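Local coordinates for Low molecular weight protein-tyrosine-phosphatase YfkJ (Bacillus subtilis, PDB 4ETM), which dephosphorylates phosphotyrosine-containing proteins, releasing phosphate by hydrolysis, and takes part in resistance to ethanol stress, at residues S20-V24 and A35-F39; K46-I52 and L164-Q168; D55-G61 and A88-S92; L128-V132 and T158-L163. One frame throughout, in Å; residues are numbered along the deposited sequence.

Contact 1. Residues S20-V24 and A35-F39; sequences SVLFV and AEAIF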
loop_
_atom_site.group_PDB
_atom_site.type_symbol
_atom_site.label_atom_id
_atom_site.label_comp_id
_atom_site.label_asym_id
_atom_site.label_seq_id
_atom_site.Cartn_x
_atom_site.Cartn_y
_atom_site.Cartn_z
ATOM N N SER A 20 -21.513 -3.254 8.199
ATOM C CA SER A 20 -21.165 -2.225 7.230
ATOM C C SER A 20 -19.844 -2.523 6.539
ATOM O O SER A 20 -18.884 -2.979 7.171
ATOM C CB SER A 20 -21.110 -0.849 7.889
ATOM O OG SER A 20 -20.295 -0.894 9.046
ATOM N N VAL A 21 -19.814 -2.247 5.240
ATOM C CA VAL A 21 -18.667 -2.513 4.384
ATOM C C VAL A 21 -18.312 -1.240 3.612
ATOM O O VAL A 21 -19.157 -0.688 2.921
ATOM C CB VAL A 21 -18.998 -3.637 3.381
ATOM C CG1 VAL A 21 -17.810 -3.941 2.495
ATOM C CG2 VAL A 21 -19.449 -4.893 4.123
ATOM N N LEU A 22 -17.075 -0.772 3.749
ATOM C CA LEU A 22 -16.598 0.385 2.984
ATOM C C LEU A 22 -15.583 -0.063 1.945
ATOM O O LEU A 22 -14.560 -0.645 2.290
ATOM C CB LEU A 22 -15.974 1.433 3.904
ATOM C CG LEU A 22 -15.398 2.616 3.128
ATOM C CD1 LEU A 22 -16.519 3.430 2.526
ATOM C CD2 LEU A 22 -14.526 3.482 4.043
ATOM N N PHE A 23 -15.900 0.167 0.671
ATOM C CA PHE A 23 -14.973 -0.111 -0.426
ATOM C C PHE A 23 -14.117 1.108 -0.693
ATOM O O PHE A 23 -14.618 2.223 -0.728
ATOM C CB PHE A 23 -15.709 -0.528 -1.693
ATOM C CG PHE A 23 -16.453 -1.812 -1.556
ATOM C CD1 PHE A 23 -15.793 -3.027 -1.677
ATOM C CD2 PHE A 23 -17.812 -1.811 -1.283
ATOM C CE1 PHE A 23 -16.478 -4.221 -1.544
ATOM C CE2 PHE A 23 -18.510 -3.015 -1.149
ATOM C CZ PHE A 23 -17.841 -4.215 -1.274
ATOM N N VAL A 24 -12.815 0.909 -0.835
ATOM C CA VAL A 24 -11.916 2.052 -0.971
ATOM C C VAL A 24 -10.964 1.899 -2.147
ATOM O O VAL A 24 -10.282 0.867 -2.297
ATOM C CB VAL A 24 -11.086 2.286 0.320
ATOM C CG1 VAL A 24 -10.133 3.470 0.159
ATOM C CG2 VAL A 24 -11.991 2.522 1.519
ATOM N N ALA A 35 -17.622 -1.557 -7.091
ATOM C CA ALA A 35 -17.690 -2.609 -6.087
ATOM C C ALA A 35 -18.883 -2.392 -5.167
ATOM O O ALA A 35 -19.638 -3.326 -4.894
ATOM C CB ALA A 35 -16.412 -2.682 -5.292
ATOM N N GLU A 36 -19.047 -1.160 -4.698
ATOM C CA GLU A 36 -20.206 -0.802 -3.886
ATOM C C GLU A 36 -21.534 -1.252 -4.530
ATOM O O GLU A 36 -22.333 -1.968 -3.907
ATOM C CB GLU A 36 -20.212 0.712 -3.611
ATOM C CG GLU A 36 -21.308 1.124 -2.625
ATOM C CD GLU A 36 -21.636 2.596 -2.666
ATOM O OE1 GLU A 36 -22.785 2.939 -2.296
ATOM O OE2 GLU A 36 -20.762 3.405 -3.042
ATOM N N ALA A 37 -21.755 -0.851 -5.773
ATOM C CA ALA A 37 -22.992 -1.159 -6.482
ATOM C C ALA A 37 -23.151 -2.653 -6.704
ATOM O O ALA A 37 -24.230 -3.207 -6.497
ATOM C CB ALA A 37 -23.024 -0.427 -7.808
ATOM N N ILE A 38 -22.079 -3.311 -7.138
ATOM C CA ILE A 38 -22.142 -4.743 -7.413
ATOM C C ILE A 38 -22.380 -5.535 -6.136
ATOM O O ILE A 38 -23.232 -6.418 -6.093
ATOM C CB ILE A 38 -20.851 -5.235 -8.105
ATOM C CG1 ILE A 38 -20.835 -4.765 -9.557
ATOM C CG2 ILE A 38 -20.741 -6.751 -8.041
ATOM C CD1 ILE A 38 -19.582 -5.183 -10.309
ATOM N N PHE A 39 -21.630 -5.205 -5.092
ATOM C CA PHE A 39 -21.765 -5.900 -3.820
ATOM C C PHE A 39 -23.161 -5.726 -3.247
ATOM O O PHE A 39 -23.742 -6.671 -2.697
ATOM C CB PHE A 39 -20.721 -5.389 -2.831
ATOM C CG PHE A 39 -20.843 -5.985 -1.480
ATOM C CD1 PHE A 39 -20.206 -7.174 -1.171
ATOM C CD2 PHE A 39 -21.595 -5.357 -0.504
ATOM C CE1 PHE A 39 -20.316 -7.717 0.088
ATOM C CE2 PHE A 39 -21.714 -5.901 0.754
ATOM C CZ PHE A 39 -21.066 -7.073 1.051
#
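Phe23 and Phe39 form an aromatic contact in the buried core, where the strand Ser20-Val24 is covered by the helix carrying Ala35-Phe39. The two rings make an offset edge-to-face pair, the edge of Phe23 turned to the face of Phe39, with centroids 5.3 Å apart and planes at 64°. Phe23 CZ leads, coming to 3.5 Å from Phe39 CB. One face of the Phe23 ring takes the methyl of Ala35 in a CH-pi contact, Ala35 CB standing 4.0 Å from the ring centroid; the opposite face lies against CG1 of Val21 from its own strand. Strand 19-25, helix 31-45 and strand 52-58 build a beta-alpha-beta unit, and this contact binds its first strand to its helix; the axes of segments 20-24 and 35-39 run at 143°. Phe39 sends CG away from its backbone N (chi1 176°), and its ring crosses Val21 at about a right angle, Val21 CG2 lying 4.1 Å from Phe39 CZ. Glu36 gives the Phe23 ring its backbone, Glu36 CA being 3.7 Å from Phe23 CD2, while its extended chain takes the carboxylate off to Ser56 and Arg40. Leu163 of helix 149-170 also packs on Phe23, two residues before the nucleophile Cys25.

Contact 2. Residues K46-I52 and L164-Q168; sequences KGLEGKI and LASIQ
Leu164 CG stands anti to the backbone N (chi1 179°) and chi2 (52°) aims CD1 at Leu48 and Ile52 and CD2 at Lys46. Opposite it, Ile52 directs CG1 away from its own carbonyl carbon (chi1 -57°) and runs on straight to CD1, which reaches Leu164 CD1 at 3.7 Å. The same Ile52 CD1 lies 4.2 Å from Ile167 CG2, one turn further along, and so touches two residues of the helix face turned toward the loop. Leu48 CD1 approaches both Leu164 CD1, at 4.2 Å, and the amide of Gln168, whose OE1 is 3.2 Å from that methyl. The loop 46-52 leads from helix 31-45 into strand 52-58 of the beta-alpha-beta unit, and its start is a Schellman motif, with Gly47 leaving the helix at positive phi. Leu48 O then accepts the backbone N-H groups of both Lys51 and Ile52, a tight turn that presents Leu48 and Ile52 to the same side. Lys46 supplies its aliphatic part, bent at chi2, with Lys46 CG 4.0 Å from Leu164 CD2 and Lys46 CB 4.0 Å from Gln168 OE1; it crosses the Gln168 chain at about a right angle along the more exposed margin. Deeper in, Phe39 and Leu42 of helix 31-45 pack against Leu164, and Val21 of the first strand against Ile167.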
loop_
_atom_site.group_PDB
_atom_site.type_symbol
_atom_site.label_atom_id
_atom_site.label_comp_id
_atom_site.label_asym_id
_atom_site.label_seq_id
_atom_site.Cartn_x
_atom_site.Cartn_y
_atom_site.Cartn_z
ATOM N N LYS A 46 -29.342 -12.225 -2.128
ATOM C CA LYS A 46 -29.298 -13.189 -1.037
ATOM C C LYS A 46 -30.317 -12.839 0.039
ATOM O O LYS A 46 -30.446 -13.554 1.026
ATOM C CB LYS A 46 -27.895 -13.231 -0.425
ATOM C CG LYS A 46 -26.806 -13.643 -1.395
ATOM C CD LYS A 46 -26.725 -15.151 -1.545
ATOM C CE LYS A 46 -25.477 -15.543 -2.324
ATOM N NZ LYS A 46 -25.304 -17.016 -2.436
ATOM N N GLY A 47 -31.039 -11.739 -0.156
ATOM C CA GLY A 47 -32.011 -11.284 0.823
ATOM C C GLY A 47 -31.350 -10.736 2.076
ATOM O O GLY A 47 -31.819 -10.968 3.191
ATOM N N LEU A 48 -30.252 -10.002 1.898
ATOM C CA LEU A 48 -29.518 -9.483 3.045
ATOM C C LEU A 48 -29.522 -7.962 3.121
ATOM O O LEU A 48 -28.714 -7.376 3.852
ATOM C CB LEU A 48 -28.084 -10.016 3.047
ATOM C CG LEU A 48 -27.986 -11.531 3.253
ATOM C CD1 LEU A 48 -26.595 -11.997 2.896
ATOM C CD2 LEU A 48 -28.325 -11.931 4.686
ATOM N N GLU A 49 -30.438 -7.327 2.388
ATOM C CA GLU A 49 -30.559 -5.868 2.401
ATOM C C GLU A 49 -30.786 -5.303 3.800
ATOM O O GLU A 49 -30.453 -4.153 4.065
ATOM C CB GLU A 49 -31.679 -5.384 1.469
ATOM C CG GLU A 49 -31.362 -5.496 -0.007
ATOM C CD GLU A 49 -31.644 -4.212 -0.787
ATOM O OE1 GLU A 49 -32.831 -3.843 -0.928
ATOM O OE2 GLU A 49 -30.670 -3.577 -1.262
ATOM N N GLY A 50 -31.352 -6.110 4.690
ATOM C CA GLY A 50 -31.647 -5.661 6.037
ATOM C C GLY A 50 -30.536 -5.938 7.034
ATOM O O GLY A 50 -30.668 -5.619 8.220
ATOM N N LYS A 51 -29.444 -6.534 6.562
ATOM C CA LYS A 51 -28.346 -6.923 7.446
ATOM C C LYS A 51 -26.997 -6.339 7.041
ATOM O O LYS A 51 -26.145 -6.085 7.892
ATOM C CB LYS A 51 -28.229 -8.445 7.523
ATOM C CG LYS A 51 -27.188 -8.932 8.522
ATOM C CD LYS A 51 -27.509 -8.447 9.926
ATOM C CE LYS A 51 -26.414 -8.795 10.915
ATOM N NZ LYS A 51 -26.870 -8.762 12.334
ATOM N N ILE A 52 -26.793 -6.141 5.741
ATOM C CA ILE A 52 -25.524 -5.611 5.246
ATOM C C ILE A 52 -25.697 -4.284 4.501
ATOM O O ILE A 52 -26.562 -4.159 3.637
ATOM C CB ILE A 52 -24.810 -6.628 4.321
ATOM C CG1 ILE A 52 -24.591 -7.951 5.050
ATOM C CG2 ILE A 52 -23.484 -6.072 3.835
ATOM C CD1 ILE A 52 -23.920 -9.007 4.188
ATOM N N LEU A 164 -18.696 -11.471 -0.034
ATOM C CA LEU A 164 -20.023 -11.713 0.540
ATOM C C LEU A 164 -20.131 -13.094 1.203
ATOM O O LEU A 164 -20.711 -13.217 2.282
ATOM C CB LEU A 164 -21.124 -11.515 -0.506
ATOM C CG LEU A 164 -22.571 -11.768 -0.057
ATOM C CD1 LEU A 164 -22.918 -10.982 1.207
ATOM C CD2 LEU A 164 -23.537 -11.414 -1.184
ATOM N N ALA A 165 -19.556 -14.119 0.577
ATOM C CA ALA A 165 -19.583 -15.471 1.144
ATOM C C ALA A 165 -18.801 -15.553 2.456
ATOM O O ALA A 165 -19.218 -16.234 3.398
ATOM C CB ALA A 165 -19.048 -16.491 0.137
ATOM N N SER A 166 -17.671 -14.850 2.501
ATOM C CA SER A 166 -16.805 -14.801 3.676
ATOM C C SER A 166 -17.539 -14.109 4.823
ATOM O O SER A 166 -17.489 -14.557 5.969
ATOM C CB SER A 166 -15.504 -14.058 3.339
ATOM O OG SER A 166 -14.714 -13.846 4.495
ATOM N N ILE A 167 -18.232 -13.023 4.506
ATOM C CA ILE A 167 -19.026 -12.320 5.506
ATOM C C ILE A 167 -20.193 -13.184 5.993
ATOM O O ILE A 167 -20.486 -13.220 7.192
ATOM C CB ILE A 167 -19.545 -10.972 4.971
ATOM C CG1 ILE A 167 -18.372 -10.091 4.533
ATOM C CG2 ILE A 167 -20.354 -10.259 6.024
ATOM C CD1 ILE A 167 -18.770 -8.779 3.889
ATOM N N GLN A 168 -20.845 -13.898 5.077
ATOM C CA GLN A 168 -21.939 -14.804 5.452
ATOM C C GLN A 168 -21.463 -15.934 6.368
ATOM O O GLN A 168 -22.170 -16.340 7.298
ATOM C CB GLN A 168 -22.608 -15.408 4.214
ATOM C CG GLN A 168 -23.524 -14.470 3.447
ATOM C CD GLN A 168 -24.379 -15.218 2.435
ATOM O OE1 GLN A 168 -25.583 -14.987 2.323
ATOM N NE2 GLN A 168 -23.757 -16.133 1.702
#

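Contact 3. Residues D55-G61 and A88-S92; sequences DSAGIGG and ARQVS. With K (potassium ion), chain E.
The end of strand 52-58, an outer strand of the parallel sheet within this chain, is bridged by the loop segment Ala88-Ser92, close to the catalytic Cys25. Gly58 forms a single bridge with Gln90: Gly58 N donates to Arg89 O at 2.8 Å, in the carbonyl plane, and Gly58 O receives Val91 N, also at 2.8 Å and nearly straight (167°). The side chain of Gln90 extends the hold past the strand end, its NE2 giving an almost linear bond (177°) to Ile59 O at 2.9 Å. On the other flank Arg89 grips Asp55 side-on. NE and NH2 both reach the one oxygen, Arg89 NH2 to Asp55 OD2 being 3.0 Å and Arg89 NE to Asp55 OD2 3.2 Å, from the same face of the carboxylate, while OD2 stays close to the guanidinium plane. Ala57 CB sits over the centre of the guanidinium, 3.9 Å from Arg89 CZ, which with the salt bridge should restrict its rotation; Arg89 NH1 makes a second salt bridge, to Asp95. Ala57 CB meets Val91 CB, and Ile59, which also packs on Phe119 of the second subunit, lies side by side with Val91. A potassium ion has a long contact with Ser56 O, 3.3 Å, and is bound by Asn28 OD1 and a water. In low molecular weight protein-tyrosine-phosphatases the phosphate-binding loop with its nucleophilic cysteine follows the first strand at this C-terminal edge of the parallel sheet.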
loop_
_atom_site.group_PDB
_atom_site.type_symbol
_atom_site.label_atom_id
_atom_site.label_comp_id
_atom_site.label_asym_id
_atom_site.label_seq_id
_atom_site.Cartn_x
_atom_site.Cartn_y
_atom_site.Cartn_z
ATOM N N ASP A 55 -20.817 1.114 1.317
ATOM C CA ASP A 55 -20.522 2.485 0.911
ATOM C C ASP A 55 -19.160 2.431 0.235
ATOM O O ASP A 55 -18.523 1.376 0.215
ATOM C CB ASP A 55 -20.473 3.433 2.116
ATOM C CG ASP A 55 -20.387 4.907 1.719
ATOM O OD1 ASP A 55 -20.741 5.254 0.566
ATOM O OD2 ASP A 55 -19.978 5.735 2.575
ATOM N N SER A 56 -18.705 3.541 -0.339
ATOM C CA SER A 56 -17.342 3.579 -0.863
ATOM C C SER A 56 -16.677 4.901 -0.521
ATOM O O SER A 56 -17.312 5.775 0.004
ATOM C CB SER A 56 -17.268 3.251 -2.362
ATOM O OG SER A 56 -18.101 4.061 -3.161
ATOM N N ALA A 57 -15.397 5.045 -0.787
ATOM C CA ALA A 57 -14.705 6.317 -0.549
ATOM C C ALA A 57 -13.328 6.211 -1.160
ATOM O O ALA A 57 -12.827 5.109 -1.408
ATOM C CB ALA A 57 -14.591 6.629 0.950
ATOM N N GLY A 58 -12.687 7.355 -1.378
ATOM C CA GLY A 58 -11.397 7.354 -2.035
ATOM C C GLY A 58 -10.274 7.881 -1.170
ATOM O O GLY A 58 -10.492 8.687 -0.280
ATOM N N ILE A 59 -9.060 7.422 -1.452
ATOM C CA ILE A 59 -7.889 7.958 -0.794
ATOM C C ILE A 59 -7.676 9.437 -1.122
ATOM O O ILE A 59 -7.393 10.244 -0.219
ATOM C CB ILE A 59 -6.619 7.170 -1.160
ATOM C CG1 ILE A 59 -6.746 5.709 -0.714
ATOM C CG2 ILE A 59 -5.425 7.817 -0.468
ATOM C CD1 ILE A 59 -7.057 5.552 0.767
ATOM N N GLY A 60 -7.823 9.778 -2.406
ATOM C CA GLY A 60 -7.543 11.124 -2.877
ATOM C C GLY A 60 -8.802 11.961 -2.949
ATOM O O GLY A 60 -9.909 11.439 -2.826
ATOM N N GLY A 61 -8.634 13.257 -3.180
ATOM C CA GLY A 61 -9.765 14.171 -3.148
ATOM C C GLY A 61 -10.090 14.868 -4.454
ATOM O O GLY A 61 -10.922 15.779 -4.472
ATOM N N ALA A 88 -18.679 10.646 -5.375
ATOM C CA ALA A 88 -17.378 10.474 -4.734
ATOM C C ALA A 88 -17.158 11.251 -3.432
ATOM O O ALA A 88 -17.598 12.398 -3.288
ATOM C CB ALA A 88 -16.258 10.800 -5.717
ATOM N N ARG A 89 -16.446 10.614 -2.510
ATOM C CA ARG A 89 -16.047 11.243 -1.256
ATOM C C ARG A 89 -14.691 10.711 -0.840
ATOM O O ARG A 89 -14.260 9.651 -1.304
ATOM C CB ARG A 89 -17.076 10.997 -0.152
ATOM C CG ARG A 89 -16.949 9.657 0.572
ATOM C CD ARG A 89 -18.028 9.554 1.656
ATOM N NE ARG A 89 -18.087 8.251 2.311
ATOM C CZ ARG A 89 -17.339 7.910 3.355
ATOM N NH1 ARG A 89 -16.455 8.770 3.865
ATOM N NH2 ARG A 89 -17.468 6.707 3.885
ATOM N N GLN A 90 -14.007 11.451 0.019
ATOM C CA GLN A 90 -12.674 11.081 0.442
ATOM C C GLN A 90 -12.767 10.427 1.811
ATOM O O GLN A 90 -13.452 10.925 2.693
ATOM C CB GLN A 90 -11.782 12.319 0.511
ATOM C CG GLN A 90 -10.332 12.044 0.889
ATOM C CD GLN A 90 -9.447 13.253 0.671
ATOM O OE1 GLN A 90 -9.873 14.394 0.863
ATOM N NE2 GLN A 90 -8.214 13.018 0.269
ATOM N N VAL A 91 -12.073 9.311 1.980
ATOM C CA VAL A 91 -12.086 8.591 3.243
ATOM C C VAL A 91 -11.454 9.419 4.368
ATOM O O VAL A 91 -10.571 10.239 4.138
ATOM C CB VAL A 91 -11.350 7.255 3.098
ATOM C CG1 VAL A 91 -9.853 7.494 2.935
ATOM C CG2 VAL A 91 -11.655 6.339 4.276
ATOM N N SER A 92 -11.932 9.204 5.585
ATOM C CA SER A 92 -11.412 9.921 6.737
ATOM C C SER A 92 -11.139 8.940 7.863
ATOM O O SER A 92 -11.539 7.769 7.794
ATOM C CB SER A 92 -12.396 10.991 7.190
ATOM O OG SER A 92 -13.608 10.411 7.611
HETATM K K K E . -18.987 7.386 -2.381
HETATM O O HOH W 1 -19.155 6.518 -5.536
#

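Contact 4. Residues L128-V132 and T158-L163; sequences LLDYV and TGCEQL
The segment Leu128-Val132 opens with a 3-10 turn, Tyr131 N bonding back to Leu128 O, and lies along one turn of the helix Thr158-Leu163 so closely that Leu129 and Gly159 have CA atoms 5.5 Å apart and Tyr131 and Leu163 5.6 Å. Gly159, having no side chain, lets the segments come this close, and Leu128 CD1 lies against its bare backbone, 3.6 Å from Gly159 C. Val132 CG2 reaches the same glycine from the other end of the segment, 3.6 Å from Gly159 CA. Tyr131 carries its ring beside the backbone N, anti to its own carbonyl carbon (chi1 -66°), and spreads it over Leu163. The methyl CD1 of Leu163 stands above the ring centre, 3.6 Å from the centroid and only 10° off the normal, a CH-pi contact on one face. Gln162, bent at chi2, covers the margin with CB 3.3 Å from Tyr131 O. Ile103 of strand 101-104 packs on Leu128, Tyr131 and Leu163 alike, and Phe39 of helix 31-45 lies against Leu163 and Cys160. The result is the layering of a Rossmann-like alpha/beta fold, in which the C-terminal helix is laid against a parallel sheet and the loop leaving strand 125-127 packs along that helix.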
loop_
_atom_site.group_PDB
_atom_site.type_symbol
_atom_site.label_atom_id
_atom_site.label_comp_id
_atom_site.label_asym_id
_atom_site.label_seq_id
_atom_site.Cartn_x
_atom_site.Cartn_y
_atom_site.Cartn_z
ATOM N N LEU A 128 -9.767 -6.453 -1.720
ATOM C CA LEU A 128 -10.879 -7.229 -2.286
ATOM C C LEU A 128 -10.421 -8.609 -2.736
ATOM O O LEU A 128 -11.049 -9.617 -2.399
ATOM C CB LEU A 128 -11.513 -6.494 -3.465
ATOM C CG LEU A 128 -12.706 -7.201 -4.107
ATOM C CD1 LEU A 128 -13.855 -7.361 -3.105
ATOM C CD2 LEU A 128 -13.129 -6.431 -5.351
ATOM N N LEU A 129 -9.326 -8.670 -3.492
ATOM C CA LEU A 129 -8.887 -9.957 -4.029
ATOM C C LEU A 129 -8.179 -10.871 -3.009
ATOM O O LEU A 129 -7.824 -12.006 -3.338
ATOM C CB LEU A 129 -8.044 -9.776 -5.291
ATOM C CG LEU A 129 -8.770 -9.053 -6.424
ATOM C CD1 LEU A 129 -7.833 -8.900 -7.617
ATOM C CD2 LEU A 129 -10.027 -9.830 -6.802
ATOM N N ASP A 130 -7.991 -10.384 -1.779
ATOM C CA ASP A 130 -7.535 -11.226 -0.669
ATOM C C ASP A 130 -8.606 -12.296 -0.390
ATOM O O ASP A 130 -8.305 -13.397 0.090
ATOM C CB ASP A 130 -7.253 -10.394 0.610
ATOM C CG ASP A 130 -6.009 -9.492 0.492
ATOM O OD1 ASP A 130 -5.221 -9.642 -0.467
ATOM O OD2 ASP A 130 -5.810 -8.629 1.383
ATOM N N TYR A 131 -9.862 -11.979 -0.710
ATOM C CA TYR A 131 -10.961 -12.916 -0.483
ATOM C C TYR A 131 -11.130 -13.963 -1.582
ATOM O O TYR A 131 -11.829 -14.957 -1.397
ATOM C CB TYR A 131 -12.272 -12.168 -0.286
ATOM C CG TYR A 131 -12.283 -11.351 0.978
ATOM C CD1 TYR A 131 -12.751 -11.893 2.173
ATOM C CD2 TYR A 131 -11.786 -10.058 0.991
ATOM C CE1 TYR A 131 -12.757 -11.150 3.336
ATOM C CE2 TYR A 131 -11.788 -9.315 2.140
ATOM C CZ TYR A 131 -12.269 -9.860 3.310
ATOM O OH TYR A 131 -12.259 -9.107 4.460
ATOM N N VAL A 132 -10.510 -13.720 -2.730
ATOM C CA VAL A 132 -10.510 -14.696 -3.806
ATOM C C VAL A 132 -9.318 -15.606 -3.566
ATOM O O VAL A 132 -8.217 -15.344 -4.044
ATOM C CB VAL A 132 -10.390 -14.016 -5.182
ATOM C CG1 VAL A 132 -10.418 -15.052 -6.303
ATOM C CG2 VAL A 132 -11.502 -13.012 -5.358
ATOM N N THR A 158 -16.057 -11.249 -9.135
ATOM C CA THR A 158 -15.609 -12.425 -8.394
ATOM C C THR A 158 -15.204 -12.061 -6.965
ATOM O O THR A 158 -15.495 -12.790 -6.013
ATOM C CB THR A 158 -14.459 -13.160 -9.117
ATOM O OG1 THR A 158 -13.316 -12.308 -9.215
ATOM C CG2 THR A 158 -14.894 -13.557 -10.506
ATOM N N GLY A 159 -14.552 -10.919 -6.815
ATOM C CA GLY A 159 -14.122 -10.496 -5.501
ATOM C C GLY A 159 -15.312 -10.272 -4.585
ATOM O O GLY A 159 -15.289 -10.701 -3.432
ATOM N N CYS A 160 -16.333 -9.578 -5.083
ATOM C CA CYS A 160 -17.519 -9.289 -4.278
ATOM C C CYS A 160 -18.284 -10.553 -3.917
ATOM O O CYS A 160 -18.843 -10.652 -2.821
ATOM C CB CYS A 160 -18.445 -8.310 -4.987
ATOM S SG CYS A 160 -17.848 -6.606 -4.997
ATOM N N GLU A 161 -18.313 -11.508 -4.842
ATOM C CA GLU A 161 -18.930 -12.802 -4.583
ATOM C C GLU A 161 -18.263 -13.512 -3.411
ATOM O O GLU A 161 -18.943 -13.978 -2.492
ATOM C CB GLU A 161 -18.889 -13.681 -5.840
ATOM C CG GLU A 161 -19.884 -13.254 -6.897
ATOM C CD GLU A 161 -19.676 -13.949 -8.225
ATOM O OE1 GLU A 161 -18.987 -14.993 -8.253
ATOM O OE2 GLU A 161 -20.206 -13.444 -9.240
ATOM N N GLN A 162 -16.938 -13.603 -3.449
ATOM C CA GLN A 162 -16.185 -14.279 -2.399
ATOM C C GLN A 162 -16.270 -13.508 -1.091
ATOM O O GLN A 162 -16.411 -14.102 -0.024
ATOM C CB GLN A 162 -14.717 -14.429 -2.801
ATOM C CG GLN A 162 -14.519 -15.304 -4.010
ATOM C CD GLN A 162 -15.081 -16.677 -3.787
ATOM O OE1 GLN A 162 -15.071 -17.181 -2.666
ATOM N NE2 GLN A 162 -15.593 -17.290 -4.848
ATOM N N LEU A 163 -16.162 -12.184 -1.181
ATOM C CA LEU A 163 -16.271 -11.329 -0.001
ATOM C C LEU A 163 -17.596 -11.554 0.711
ATOM O O LEU A 163 -17.617 -11.813 1.913
ATOM C CB LEU A 163 -16.152 -9.847 -0.379
ATOM C CG LEU A 163 -16.446 -8.884 0.786
ATOM C CD1 LEU A 163 -15.485 -9.077 1.955
ATOM C CD2 LEU A 163 -16.410 -7.441 0.294
#

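Overall arrangement
Contact 1 lies near the centre of the chain and touches each of the other three, whose centres are about 11 to 12 Å from its own. Helix 149-170 serves contacts 2 and 4, whose centres are about 14 Å apart, and supplies Leu163, Cys160, Leu164 and Ile167 to the apolar core around Phe39. Contact 3 shares the sheet with contact 1 through neighbouring strands 19-25 and 52-58, across the chain's centre from contacts 2 and 4. Along the chain contact 1 closes first; contacts 3 and 4 follow, nested within the loop closed by contact 2. The C-terminal helix packs against the strand leading to the nucleophile Cys25, three contacts building the core while contact 3 lies near Cys25.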